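Side-chain contact in tartronic semialdehyde reductase (Salmonella typhimurium, PDB 1YB4), which catalyses the NAD(P)H-dependent reduction of tartronate semialdehyde (2-hydroxy-3-oxopropanoate) to (R)-glycerate: residues G35-A38 against D39-S43. Sequence-based numbering, arbitrary orientation.
Sequences GPVA and DELLS
V37, just before the short helix 39-42, meets L41 and L42 of its single turn. The main contact is apolar. V37 CG1 carries it: this methyl lies against the branch carbon of both leucines, with L42 CG at 3.5 Å and L41 CG also at 3.5 Å. CG1 stands anti to the backbone N of V37 (chi1 177°), which swings it forward to the helix. The side chains of V37 and L41 cross at about a right angle. L42 CD1 stays near the base of the valine, 4.1 Å from V37 CB. L41 leans back over the first turn with CG between its own N and carbonyl carbon (chi1 74°). This torsion also brings L41 CD2 near A38 CB, but the approaches of CD2 to V37 CG1 and to A38 O are too close in the model to be relied on.

The backbone contact is weak. A38 is the N-cap residue, and its carbonyl oxygen faces the first turn. L41 N and L42 N each give a weak hydrogen bond to A38 O, the latter at 3.4 Å. That oxygen is crowded in the model, so both bonds are uncertain. Within 39-43, S43 N makes a hydrogen bond to D39 O at 2.8 Å.

E40 takes little part here; its OE1 forms a salt bridge with R24. The contact lies at the surface of the Rossmann-type NAD-binding domain, in the connection that leaves strand 28-31. L41 packs inward on V31 of that strand and on A19 and I20 of helix 15-24. V37 touches V31 and L11, while A38 rests on S16 of helix 15-24.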
ATOM      1  N   GLY A  35      28.704   4.546 -28.630  1.00 70.30           N
ATOM      2  CA  GLY A  35      28.747   5.894 -29.150  1.00 70.13           C
ATOM      3  C   GLY A  35      30.131   6.395 -29.494  1.00 70.05           C
ATOM      4  O   GLY A  35      31.108   5.638 -29.479  1.00 68.07           O
ATOM      5  N   PRO A  36      30.228   7.684 -29.852  1.00 69.56           N
ATOM      6  CA  PRO A  36      31.495   8.321 -30.205  1.00 69.81           C
ATOM      7  C   PRO A  36      32.246   8.740 -28.953  1.00 69.35           C
ATOM      8  O   PRO A  36      31.698   9.441 -28.104  1.00 69.60           O
ATOM      9  CB  PRO A  36      31.049   9.521 -31.022  1.00 70.04           C
ATOM     10  CG  PRO A  36      29.765   9.912 -30.334  1.00 70.13           C
ATOM     11  CD  PRO A  36      29.091   8.576 -30.164  1.00 69.31           C
ATOM     12  N   VAL A  37      33.495   8.303 -28.840  1.00 67.55           N
ATOM     13  CA  VAL A  37      34.304   8.657 -27.690  1.00 65.00           C
ATOM     14  C   VAL A  37      34.509  10.168 -27.654  1.00 63.43           C
ATOM     15  O   VAL A  37      34.929  10.773 -28.632  1.00 63.00           O
ATOM     16  CB  VAL A  37      35.679   7.979 -27.742  1.00 64.91           C
ATOM     17  CG1 VAL A  37      36.518   8.428 -26.568  1.00 65.47           C
ATOM     18  CG2 VAL A  37      35.519   6.482 -27.732  1.00 64.73           C
ATOM     19  N   ALA A  38      34.201  10.774 -26.517  1.00 62.63           N
ATOM     20  CA  ALA A  38      34.363  12.209 -26.353  1.00 61.45           C
ATOM     21  C   ALA A  38      35.807  12.550 -26.722  1.00 61.41           C
ATOM     22  O   ALA A  38      36.741  11.804 -26.407  1.00 59.09           O
ATOM     23  CB  ALA A  38      34.079  12.606 -24.914  1.00 61.12           C
ATOM     24  N   ASP A  39      35.992  13.672 -27.401  1.00 61.26           N
ATOM     25  CA  ASP A  39      37.331  14.085 -27.805  1.00 62.95           C
ATOM     26  C   ASP A  39      38.273  14.211 -26.600  1.00 61.15           C
ATOM     27  O   ASP A  39      39.406  13.722 -26.634  1.00 59.58           O
ATOM     28  CB  ASP A  39      37.263  15.434 -28.520  1.00 66.98           C
ATOM     29  CG  ASP A  39      38.091  16.502 -27.815  1.00 72.69           C
ATOM     30  OD1 ASP A  39      39.327  16.539 -28.026  1.00 73.87           O
ATOM     31  OD2 ASP A  39      37.507  17.287 -27.031  1.00 75.36           O
ATOM     32  N   GLU A  40      37.793  14.866 -25.542  1.00 59.12           N
ATOM     33  CA  GLU A  40      38.585  15.101 -24.341  1.00 57.48           C
ATOM     34  C   GLU A  40      39.426  13.921 -23.870  1.00 57.56           C
ATOM     35  O   GLU A  40      40.609  14.099 -23.568  1.00 54.75           O
ATOM     36  CB  GLU A  40      37.693  15.588 -23.196  1.00 58.32           C
ATOM     37  CG  GLU A  40      38.484  16.088 -21.992  1.00 58.21           C
ATOM     38  CD  GLU A  40      37.629  16.831 -20.985  1.00 60.27           C
ATOM     39  OE1 GLU A  40      38.179  17.289 -19.959  1.00 58.16           O
ATOM     40  OE2 GLU A  40      36.406  16.958 -21.220  1.00 62.22           O
ATOM     41  N   LEU A  41      38.839  12.726 -23.799  1.00 56.92           N
ATOM     42  CA  LEU A  41      39.613  11.572 -23.353  1.00 58.89           C
ATOM     43  C   LEU A  41      40.428  10.975 -24.494  1.00 58.88           C
ATOM     44  O   LEU A  41      41.429  10.299 -24.258  1.00 59.26           O
ATOM     45  CB  LEU A  41      38.730  10.487 -22.710  1.00 57.54           C
ATOM     46  CG  LEU A  41      37.828   9.584 -23.547  1.00 58.99           C
ATOM     47  CD1 LEU A  41      37.393   8.378 -22.718  1.00 57.45           C
ATOM     48  CD2 LEU A  41      36.625  10.366 -24.025  1.00 60.81           C
ATOM     49  N   LEU A  42      40.013  11.212 -25.731  1.00 58.10           N
ATOM     50  CA  LEU A  42      40.797  10.693 -26.838  1.00 58.01           C
ATOM     51  C   LEU A  42      42.112  11.460 -26.807  1.00 59.22           C
ATOM     52  O   LEU A  42      43.187  10.863 -26.767  1.00 61.41           O
ATOM     53  CB  LEU A  42      40.082  10.898 -28.179  1.00 55.73           C
ATOM     54  CG  LEU A  42      39.111   9.781 -28.577  1.00 55.87           C
ATOM     55  CD1 LEU A  42      38.426  10.117 -29.888  1.00 54.87           C
ATOM     56  CD2 LEU A  42      39.871   8.464 -28.700  1.00 56.48           C
ATOM     57  N   SER A  43      42.016  12.786 -26.782  1.00 59.01           N
ATOM     58  CA  SER A  43      43.196  13.643 -26.753  1.00 59.49           C
ATOM     59  C   SER A  43      43.785  13.739 -25.352  1.00 58.48           C
ATOM     60  O   SER A  43      44.249  14.803 -24.943  1.00 57.56           O
ATOM     61  CB  SER A  43      42.838  15.054 -27.225  1.00 62.56           C
ATOM     62  OG  SER A  43      42.140  15.760 -26.206  1.00 61.89           O
TER